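Local atomic coordinates of transcriptional regulator, Crp/Fnr family (Eubacterium rectale ATCC 33656, PDB entry 3DV8), a protein that probably regulates transcription as a Crp/Fnr-type factor, joining a cyclic nucleotide-binding domain to a helix-turn-helix domain that would bind DNA. Residues Lys146-Leu157 with Ser211-Ser220; Asn166-Ile175 with Ser202-Asp210. All blocks are in the same frame, centred on the assembly; numbering follows the deposited sequence.

Contact 1: Lys146-Leu157 with Ser211-Ser220; sequences KSLDKRVASFLL and SKRLETLQRS
Leu157 and Ala153 of helix 148-163 pack against the C-terminal helix 211-219 in a helix-helix contact of the Crp-like helix-turn-helix domain, just beyond the long helix 119-145. The short axes of 148-157 and 211-219 cross at a steep slant, 131° between their directions, and come within 7.7 Å. Ala153 permits this closeness: its CB meets Leu217 CB at 3.7 Å and also lies against Leu214 O and Leu214 CD2. One turn on, Leu157 is a knob in a hole formed by Ser211, Leu214, Glu215 and Gln218. Its two methyls divide the work, CD1 resting on the backbone of Glu215 (3.5 Å to Glu215 CA) and CD2 reaching Ser211 OG. Phe193 of helix 183-195 also touches Leu214 and Leu217, so the apolar side continues into the domain core.

Polar groups frame this core. The chain of Gln218, with CG trans to the backbone N (chi1 177°) and extended beyond, runs alongside helix 148-157; its NE2 donates to Ser154 OG at 3.2 Å, with the acceptor 10° out of the amide plane. Lys150 lays CG and CD along Leu217 O, then bends so that NZ donates to Ser147 OG, which in turn donates to Asp149 OD1. Lys146 extends to its final bend and gives NZ to Gln218 O at 2.7 Å, tilted from the carbonyl plane. Lys146 thus bonds the C-terminal end, while Lys150 NZ stands 4.4 Å from Ser220 OXT, too far for a salt bridge; both charges would be expected to offset that of the carboxylate and helix end.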
loop_
_atom_site.group_PDB
_atom_site.type_symbol
_atom_site.label_atom_id
_atom_site.label_comp_id
_atom_site.label_asym_id
_atom_site.label_seq_id
_atom_site.Cartn_x
_atom_site.Cartn_y
_atom_site.Cartn_z
ATOM N N LYS A 146 15.595 -3.538 2.337
ATOM C CA LYS A 146 16.792 -3.254 1.524
ATOM C C LYS A 146 17.409 -1.867 1.772
ATOM O O LYS A 146 16.721 -0.856 1.715
ATOM C CB LYS A 146 16.498 -3.527 0.042
ATOM C CG LYS A 146 16.339 -5.053 -0.221
ATOM C CD LYS A 146 16.112 -5.422 -1.690
ATOM C CE LYS A 146 16.286 -6.934 -1.935
ATOM N NZ LYS A 146 17.711 -7.409 -1.755
ATOM N N SER A 147 18.715 -1.849 2.072
ATOM C CA SER A 147 19.495 -0.612 2.288
ATOM C C SER A 147 19.611 0.238 1.008
ATOM O O SER A 147 19.429 -0.270 -0.101
ATOM C CB SER A 147 20.883 -0.944 2.840
ATOM O OG SER A 147 21.505 -1.935 2.048
ATOM N N LEU A 148 19.947 1.520 1.188
ATOM C CA LEU A 148 19.951 2.521 0.099
ATOM C C LEU A 148 20.863 2.168 -1.078
ATOM O O LEU A 148 20.468 2.379 -2.223
ATOM C CB LEU A 148 20.236 3.936 0.629
ATOM C CG LEU A 148 20.017 5.131 -0.315
ATOM C CD1 LEU A 148 18.589 5.233 -0.850
ATOM C CD2 LEU A 148 20.394 6.416 0.404
ATOM N N ASP A 149 22.051 1.626 -0.797
ATOM C CA ASP A 149 22.972 1.160 -1.854
ATOM C C ASP A 149 22.294 0.119 -2.770
ATOM O O ASP A 149 22.424 0.193 -3.996
ATOM C CB ASP A 149 24.318 0.619 -1.292
ATOM C CG ASP A 149 24.158 -0.575 -0.337
ATOM O OD1 ASP A 149 23.138 -0.662 0.379
ATOM O OD2 ASP A 149 25.080 -1.417 -0.284
ATOM N N LYS A 150 21.537 -0.806 -2.175
ATOM C CA LYS A 150 20.829 -1.840 -2.938
ATOM C C LYS A 150 19.682 -1.274 -3.768
ATOM O O LYS A 150 19.470 -1.698 -4.906
ATOM C CB LYS A 150 20.340 -2.962 -2.020
ATOM C CG LYS A 150 21.485 -3.702 -1.360
ATOM C CD LYS A 150 21.070 -5.016 -0.733
ATOM C CE LYS A 150 20.869 -4.953 0.753
ATOM N NZ LYS A 150 22.174 -4.916 1.513
ATOM N N ARG A 151 18.985 -0.287 -3.211
ATOM C CA ARG A 151 17.856 0.367 -3.884
ATOM C C ARG A 151 18.308 1.258 -5.040
ATOM O O ARG A 151 17.623 1.316 -6.060
ATOM C CB ARG A 151 16.999 1.133 -2.870
ATOM C CG ARG A 151 16.388 0.188 -1.832
ATOM C CD ARG A 151 15.570 0.865 -0.773
ATOM N NE ARG A 151 14.433 1.571 -1.356
ATOM C CZ ARG A 151 14.121 2.864 -1.210
ATOM N NH1 ARG A 151 14.780 3.685 -0.388
ATOM N NH2 ARG A 151 13.047 3.322 -1.860
ATOM N N VAL A 152 19.443 1.948 -4.874
ATOM C CA VAL A 152 20.053 2.745 -5.947
ATOM C C VAL A 152 20.485 1.781 -7.067
ATOM O O VAL A 152 20.157 2.011 -8.230
ATOM C CB VAL A 152 21.245 3.635 -5.454
ATOM C CG1 VAL A 152 21.943 4.344 -6.630
ATOM C CG2 VAL A 152 20.758 4.664 -4.437
ATOM N N ALA A 153 21.189 0.704 -6.698
ATOM C CA ALA A 153 21.585 -0.368 -7.629
ATOM C C ALA A 153 20.375 -0.919 -8.404
ATOM O O ALA A 153 20.425 -1.090 -9.629
ATOM C CB ALA A 153 22.259 -1.491 -6.877
ATOM N N SER A 154 19.290 -1.161 -7.684
ATOM C CA SER A 154 18.039 -1.656 -8.270
ATOM C C SER A 154 17.401 -0.660 -9.251
ATOM O O SER A 154 16.894 -1.061 -10.303
ATOM C CB SER A 154 17.041 -1.989 -7.154
ATOM O OG SER A 154 15.893 -2.606 -7.686
ATOM N N PHE A 155 17.423 0.626 -8.895
ATOM C CA PHE A 155 16.878 1.680 -9.749
ATOM C C PHE A 155 17.698 1.841 -11.038
ATOM O O PHE A 155 17.115 1.945 -12.131
ATOM C CB PHE A 155 16.773 3.017 -9.008
ATOM C CG PHE A 155 16.380 4.150 -9.899
ATOM C CD1 PHE A 155 15.040 4.379 -10.189
ATOM C CD2 PHE A 155 17.362 4.953 -10.515
ATOM C CE1 PHE A 155 14.660 5.407 -11.066
ATOM C CE2 PHE A 155 17.004 5.989 -11.397
ATOM C CZ PHE A 155 15.648 6.233 -11.658
ATOM N N LEU A 156 19.026 1.894 -10.909
ATOM C CA LEU A 156 19.915 2.022 -12.081
ATOM C C LEU A 156 19.690 0.898 -13.102
ATOM O O LEU A 156 19.694 1.159 -14.300
ATOM C CB LEU A 156 21.391 2.112 -11.670
ATOM C CG LEU A 156 21.833 3.339 -10.854
ATOM C CD1 LEU A 156 23.322 3.210 -10.483
ATOM C CD2 LEU A 156 21.554 4.670 -11.568
ATOM N N LEU A 157 19.457 -0.327 -12.614
ATOM C CA LEU A 157 19.119 -1.482 -13.469
ATOM C C LEU A 157 17.717 -1.345 -14.117
ATOM O O LEU A 157 17.517 -1.780 -15.256
ATOM C CB LEU A 157 19.239 -2.801 -12.686
ATOM C CG LEU A 157 20.667 -3.181 -12.264
ATOM C CD1 LEU A 157 20.666 -4.218 -11.172
ATOM C CD2 LEU A 157 21.496 -3.650 -13.462
ATOM N N SER A 211 27.027 -3.871 -14.952
ATOM C CA SER A 211 25.632 -4.255 -14.787
ATOM C C SER A 211 25.483 -5.587 -14.006
ATOM O O SER A 211 24.515 -5.756 -13.261
ATOM C CB SER A 211 24.952 -4.350 -16.154
ATOM O OG SER A 211 23.555 -4.482 -16.001
ATOM N N LYS A 212 26.431 -6.515 -14.194
ATOM C CA LYS A 212 26.458 -7.794 -13.464
ATOM C C LYS A 212 26.659 -7.552 -11.958
ATOM O O LYS A 212 25.912 -8.102 -11.148
ATOM C CB LYS A 212 27.540 -8.734 -14.019
ATOM N N ARG A 213 27.635 -6.709 -11.596
ATOM C CA ARG A 213 27.897 -6.361 -10.172
ATOM C C ARG A 213 26.798 -5.536 -9.501
ATOM O O ARG A 213 26.572 -5.707 -8.303
ATOM C CB ARG A 213 29.227 -5.638 -9.985
ATOM C CG ARG A 213 30.432 -6.532 -10.079
ATOM C CD ARG A 213 31.692 -5.699 -10.001
ATOM N NE ARG A 213 31.857 -5.010 -8.722
ATOM C CZ ARG A 213 32.814 -4.117 -8.451
ATOM N NH1 ARG A 213 33.722 -3.771 -9.366
ATOM N NH2 ARG A 213 32.857 -3.558 -7.242
ATOM N N LEU A 214 26.164 -4.618 -10.239
ATOM C CA LEU A 214 25.015 -3.859 -9.697
ATOM C C LEU A 214 23.867 -4.806 -9.361
ATOM O O LEU A 214 23.188 -4.610 -8.353
ATOM C CB LEU A 214 24.506 -2.766 -10.657
ATOM C CG LEU A 214 25.301 -1.471 -10.778
ATOM C CD1 LEU A 214 24.682 -0.626 -11.857
ATOM C CD2 LEU A 214 25.340 -0.701 -9.460
ATOM N N GLU A 215 23.655 -5.815 -10.208
ATOM C CA GLU A 215 22.619 -6.816 -9.963
ATOM C C GLU A 215 22.903 -7.648 -8.707
ATOM O O GLU A 215 21.963 -7.998 -8.007
ATOM C CB GLU A 215 22.362 -7.708 -11.181
ATOM C CG GLU A 215 21.139 -8.607 -10.976
ATOM C CD GLU A 215 20.471 -9.011 -12.261
ATOM O OE1 GLU A 215 21.179 -9.513 -13.161
ATOM O OE2 GLU A 215 19.231 -8.838 -12.357
ATOM N N THR A 216 24.175 -7.932 -8.405
ATOM C CA THR A 216 24.515 -8.651 -7.164
ATOM C C THR A 216 24.294 -7.777 -5.894
ATOM O O THR A 216 24.049 -8.342 -4.827
ATOM C CB THR A 216 25.899 -9.355 -7.223
ATOM O OG1 THR A 216 26.927 -8.399 -7.462
ATOM C CG2 THR A 216 25.911 -10.401 -8.333
ATOM N N LEU A 217 24.357 -6.436 -6.003
ATOM C CA LEU A 217 23.963 -5.530 -4.877
ATOM C C LEU A 217 22.463 -5.632 -4.648
ATOM O O LEU A 217 22.038 -5.929 -3.546
ATOM C CB LEU A 217 24.303 -4.047 -5.105
ATOM C CG LEU A 217 25.534 -3.452 -4.452
ATOM C CD1 LEU A 217 25.665 -1.997 -4.896
ATOM C CD2 LEU A 217 25.409 -3.548 -2.937
ATOM N N GLN A 218 21.686 -5.371 -5.707
ATOM C CA GLN A 218 20.209 -5.475 -5.712
ATOM C C GLN A 218 19.718 -6.756 -5.005
ATOM O O GLN A 218 18.826 -6.712 -4.152
ATOM C CB GLN A 218 19.708 -5.472 -7.169
ATOM C CG GLN A 218 18.194 -5.643 -7.403
ATOM C CD GLN A 218 17.857 -5.847 -8.877
ATOM O OE1 GLN A 218 18.443 -6.703 -9.551
ATOM N NE2 GLN A 218 16.889 -5.077 -9.379
ATOM N N ARG A 219 20.341 -7.876 -5.370
ATOM C CA ARG A 219 20.006 -9.198 -4.850
ATOM C C ARG A 219 20.497 -9.435 -3.418
ATOM O O ARG A 219 19.849 -10.190 -2.705
ATOM C CB ARG A 219 20.571 -10.288 -5.765
ATOM C CG ARG A 219 20.075 -10.238 -7.206
ATOM C CD ARG A 219 18.769 -10.915 -7.434
ATOM N NE ARG A 219 18.316 -10.672 -8.808
ATOM C CZ ARG A 219 17.267 -11.255 -9.395
ATOM N NH1 ARG A 219 16.529 -12.174 -8.757
ATOM N NH2 ARG A 219 16.959 -10.923 -10.655
ATOM N N SER A 220 21.616 -8.816 -3.004
ATOM C CA SER A 220 22.175 -8.972 -1.632
ATOM C C SER A 220 21.189 -8.702 -0.479
ATOM O O SER A 220 20.157 -8.027 -0.603
ATOM C CB SER A 220 23.421 -8.091 -1.419
ATOM O OG SER A 220 24.495 -8.498 -2.225
ATOM O OXT SER A 220 21.428 -9.192 0.629
#

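Contact 2: Asn166-Ile175 with Ser202-Asp210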
loop_
_atom_site.group_PDB
_atom_site.type_symbol
_atom_site.label_atom_id
_atom_site.label_comp_id
_atom_site.label_asym_id
_atom_site.label_seq_id
_atom_site.Cartn_x
_atom_site.Cartn_y
_atom_site.Cartn_z
ATOM N N ASN A 166 22.780 1.660 -21.268
ATOM C CA ASN A 166 23.547 1.763 -19.996
ATOM C C ASN A 166 23.989 3.214 -19.651
ATOM O O ASN A 166 24.731 3.426 -18.704
ATOM C CB ASN A 166 24.772 0.824 -19.995
ATOM C CG ASN A 166 25.845 1.246 -20.993
ATOM O OD1 ASN A 166 25.548 1.543 -22.150
ATOM N ND2 ASN A 166 27.092 1.269 -20.551
ATOM N N GLU A 167 23.482 4.191 -20.400
ATOM C CA GLU A 167 23.826 5.594 -20.301
ATOM C C GLU A 167 22.559 6.350 -19.912
ATOM O O GLU A 167 21.661 6.511 -20.734
ATOM C CB GLU A 167 24.369 5.995 -21.683
ATOM C CG GLU A 167 24.711 7.427 -21.919
ATOM C CD GLU A 167 25.639 7.570 -23.117
ATOM O OE1 GLU A 167 26.838 7.274 -22.958
ATOM O OE2 GLU A 167 25.180 7.983 -24.207
ATOM N N LEU A 168 22.462 6.736 -18.636
ATOM C CA LEU A 168 21.305 7.474 -18.110
ATOM C C LEU A 168 21.602 8.974 -18.097
ATOM O O LEU A 168 22.660 9.383 -17.594
ATOM C CB LEU A 168 20.955 6.996 -16.695
ATOM C CG LEU A 168 20.579 5.515 -16.538
ATOM C CD1 LEU A 168 20.160 5.242 -15.110
ATOM C CD2 LEU A 168 19.466 5.067 -17.514
ATOM N N LYS A 169 20.690 9.780 -18.658
ATOM C CA LYS A 169 20.816 11.248 -18.693
ATOM C C LYS A 169 19.818 11.844 -17.682
ATOM O O LYS A 169 18.877 12.522 -18.053
ATOM C CB LYS A 169 20.579 11.776 -20.122
ATOM C CG LYS A 169 21.612 11.306 -21.177
ATOM C CD LYS A 169 21.002 11.263 -22.587
ATOM C CE LYS A 169 21.957 10.716 -23.638
ATOM N NZ LYS A 169 22.998 11.704 -24.020
ATOM N N ILE A 170 20.024 11.539 -16.404
ATOM C CA ILE A 170 19.208 12.052 -15.280
ATOM C C ILE A 170 20.055 12.712 -14.159
ATOM O O ILE A 170 21.267 12.487 -14.015
ATOM C CB ILE A 170 18.259 10.974 -14.667
ATOM C CG1 ILE A 170 19.032 9.742 -14.175
ATOM C CG2 ILE A 170 17.156 10.573 -15.686
ATOM C CD1 ILE A 170 18.122 8.674 -13.601
ATOM N N THR A 171 19.377 13.552 -13.386
ATOM C CA THR A 171 19.981 14.275 -12.283
ATOM C C THR A 171 19.929 13.419 -11.032
ATOM O O THR A 171 19.160 12.450 -10.934
ATOM C CB THR A 171 19.224 15.582 -11.979
ATOM O OG1 THR A 171 17.886 15.265 -11.554
ATOM C CG2 THR A 171 19.206 16.524 -13.213
ATOM N N HIS A 172 20.721 13.837 -10.058
ATOM C CA HIS A 172 20.777 13.181 -8.759
ATOM C C HIS A 172 19.466 13.443 -7.992
ATOM O O HIS A 172 19.042 12.587 -7.211
ATOM C CB HIS A 172 22.010 13.658 -8.001
ATOM C CG HIS A 172 23.303 13.259 -8.651
ATOM N ND1 HIS A 172 24.504 13.267 -7.976
ATOM C CD2 HIS A 172 23.572 12.774 -9.889
ATOM C CE1 HIS A 172 25.464 12.855 -8.786
ATOM N NE2 HIS A 172 24.922 12.547 -9.951
ATOM N N GLU A 173 18.837 14.603 -8.250
ATOM C CA GLU A 173 17.523 14.984 -7.694
ATOM C C GLU A 173 16.426 13.987 -8.115
ATOM O O GLU A 173 15.628 13.577 -7.282
ATOM C CB GLU A 173 17.069 16.410 -8.128
ATOM C CG GLU A 173 17.837 17.649 -7.573
ATOM C CD GLU A 173 19.154 17.984 -8.294
ATOM O OE1 GLU A 173 19.705 17.113 -8.997
ATOM O OE2 GLU A 173 19.663 19.117 -8.134
ATOM N N THR A 174 16.391 13.619 -9.401
ATOM C CA THR A 174 15.392 12.667 -9.950
ATOM C C THR A 174 15.496 11.296 -9.271
ATOM O O THR A 174 14.469 10.691 -8.952
ATOM C CB THR A 174 15.532 12.459 -11.503
ATOM O OG1 THR A 174 15.692 13.720 -12.156
ATOM C CG2 THR A 174 14.310 11.737 -12.075
ATOM N N ILE A 175 16.729 10.825 -9.056
ATOM C CA ILE A 175 16.987 9.538 -8.381
ATOM C C ILE A 175 16.496 9.668 -6.923
ATOM O O ILE A 175 15.727 8.820 -6.471
ATOM C CB ILE A 175 18.491 9.084 -8.457
ATOM C CG1 ILE A 175 18.952 8.930 -9.920
ATOM C CG2 ILE A 175 18.706 7.764 -7.695
ATOM C CD1 ILE A 175 20.442 8.779 -10.095
ATOM N N SER A 202 29.728 11.743 -15.171
ATOM C CA SER A 202 30.211 12.838 -16.022
ATOM C C SER A 202 29.084 13.857 -16.230
ATOM O O SER A 202 27.966 13.630 -15.754
ATOM C CB SER A 202 30.774 12.303 -17.344
ATOM O OG SER A 202 29.783 11.723 -18.170
ATOM N N ARG A 203 29.387 14.967 -16.914
ATOM C CA ARG A 203 28.415 16.065 -17.142
ATOM C C ARG A 203 27.017 15.626 -17.657
ATOM O O ARG A 203 26.830 15.314 -18.843
ATOM C CB ARG A 203 29.047 17.221 -17.971
ATOM C CG ARG A 203 28.079 18.240 -18.678
ATOM C CD ARG A 203 28.507 19.717 -18.565
ATOM N NE ARG A 203 29.952 19.969 -18.592
ATOM C CZ ARG A 203 30.687 20.399 -19.626
ATOM N NH1 ARG A 203 30.155 20.669 -20.829
ATOM N NH2 ARG A 203 32.009 20.574 -19.447
ATOM N N GLY A 204 26.067 15.612 -16.713
ATOM C CA GLY A 204 24.658 15.266 -16.941
ATOM C C GLY A 204 24.414 13.830 -17.344
ATOM O O GLY A 204 23.487 13.554 -18.115
ATOM N N LYS A 205 25.222 12.915 -16.808
ATOM C CA LYS A 205 25.173 11.517 -17.224
ATOM C C LYS A 205 25.790 10.546 -16.212
ATOM O O LYS A 205 26.851 10.819 -15.640
ATOM C CB LYS A 205 25.916 11.380 -18.571
ATOM C CG LYS A 205 25.935 9.983 -19.201
ATOM C CD LYS A 205 26.988 9.876 -20.312
ATOM C CE LYS A 205 26.609 10.645 -21.538
ATOM N NZ LYS A 205 27.562 10.362 -22.644
ATOM N N ILE A 206 25.096 9.419 -16.026
ATOM C CA ILE A 206 25.547 8.284 -15.223
ATOM C C ILE A 206 25.645 7.120 -16.225
ATOM O O ILE A 206 24.655 6.793 -16.882
ATOM C CB ILE A 206 24.560 7.900 -14.089
ATOM C CG1 ILE A 206 24.123 9.124 -13.277
ATOM C CG2 ILE A 206 25.194 6.846 -13.163
ATOM C CD1 ILE A 206 23.108 8.784 -12.185
ATOM N N THR A 207 26.833 6.547 -16.382
ATOM C CA THR A 207 27.047 5.423 -17.291
ATOM C C THR A 207 27.270 4.192 -16.434
ATOM O O THR A 207 28.185 4.178 -15.619
ATOM C CB THR A 207 28.261 5.640 -18.202
ATOM O OG1 THR A 207 28.147 6.919 -18.835
ATOM C CG2 THR A 207 28.359 4.525 -19.249
ATOM N N ILE A 208 26.446 3.164 -16.624
ATOM C CA ILE A 208 26.562 1.915 -15.867
ATOM C C ILE A 208 27.739 1.154 -16.474
ATOM O O ILE A 208 27.727 0.856 -17.673
ATOM C CB ILE A 208 25.254 1.052 -15.922
ATOM C CG1 ILE A 208 24.000 1.876 -15.557
ATOM C CG2 ILE A 208 25.377 -0.182 -15.045
ATOM C CD1 ILE A 208 24.122 2.730 -14.334
ATOM N N LEU A 209 28.761 0.892 -15.656
ATOM C CA LEU A 209 29.974 0.196 -16.090
ATOM C C LEU A 209 29.880 -1.313 -15.853
ATOM O O LEU A 209 30.255 -2.082 -16.739
ATOM C CB LEU A 209 31.222 0.778 -15.413
ATOM C CG LEU A 209 31.587 2.231 -15.728
ATOM C CD1 LEU A 209 32.788 2.630 -14.902
ATOM C CD2 LEU A 209 31.864 2.457 -17.204
ATOM N N ASP A 210 29.400 -1.734 -14.677
ATOM C CA ASP A 210 29.254 -3.165 -14.358
ATOM C C ASP A 210 27.806 -3.480 -13.944
ATOM O O ASP A 210 27.414 -3.365 -12.771
ATOM C CB ASP A 210 30.289 -3.611 -13.315
ATOM C CG ASP A 210 30.563 -5.122 -13.358
ATOM O OD1 ASP A 210 29.630 -5.932 -13.581
ATOM O OD2 ASP A 210 31.735 -5.502 -13.170
HETATM O O HOH W 1 28.940 6.860 -21.377
#
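Thr207 CG2 stands above the plane of the Asn166 side-chain amide at its ND2 end, 3.7 Å from ND2, which donates within that plane to Ile208 O at 3.0 Å. The carboxylate of Glu167 is met differently: Lys205 NZ stands over one of its faces, in a salt bridge whose hydrogen bond to OE1 is weak, and a water donates to OE1 and also bonds to Thr207 OG1. These groups decorate the small antiparallel sheet of a winged helix-turn-helix domain, in which strand 205-208, from the wing hairpin with strand 199-202, is flanked on its other edge by strand 167-168. Leu168 and Ile206 form the hydrogen-bonded pair, Leu168 N to Ile206 O at 2.8 Å and Ile206 N to Leu168 O at 2.9 Å, and Ile208 N closes on Asn166 O. Glu167 and Thr207, the non-hydrogen-bonded pair, project to the polar face; Leu168 and Ile206 project to the buried one. There Leu168 packs on Thr160 of helix 148-163, and Ile206 turns to the first helix of the helix-turn-helix. With its CG1 trans to the carbonyl carbon (chi1 -48°), Ile206 reaches tip to tip toward Ile175, CD1 to CD1 at 3.4 Å.

After the N-terminal cyclic nucleotide-binding domain the chain runs through the long helix 119-145 into helix 148-163, the first half of contact 1. It then supplies strand 167-168 and the start of helix 172-179 to contact 2, passes helix 183-195 and strand 199-202, and closes contact 2 with strand 205-208. Helix 211-219 follows after a two-residue link and closes contact 1, so the smaller loop lies within the larger. They share one core: Leu214 touches Ile208, Leu156 touches Leu168, and Phe155 packs on Ile170 and Ile175. Contact 1 ties the C terminus to the domain's first helix; contact 2 joins the wing strand to strand 167-168 and, through Ile175, to the first helix of the helix-turn-helix.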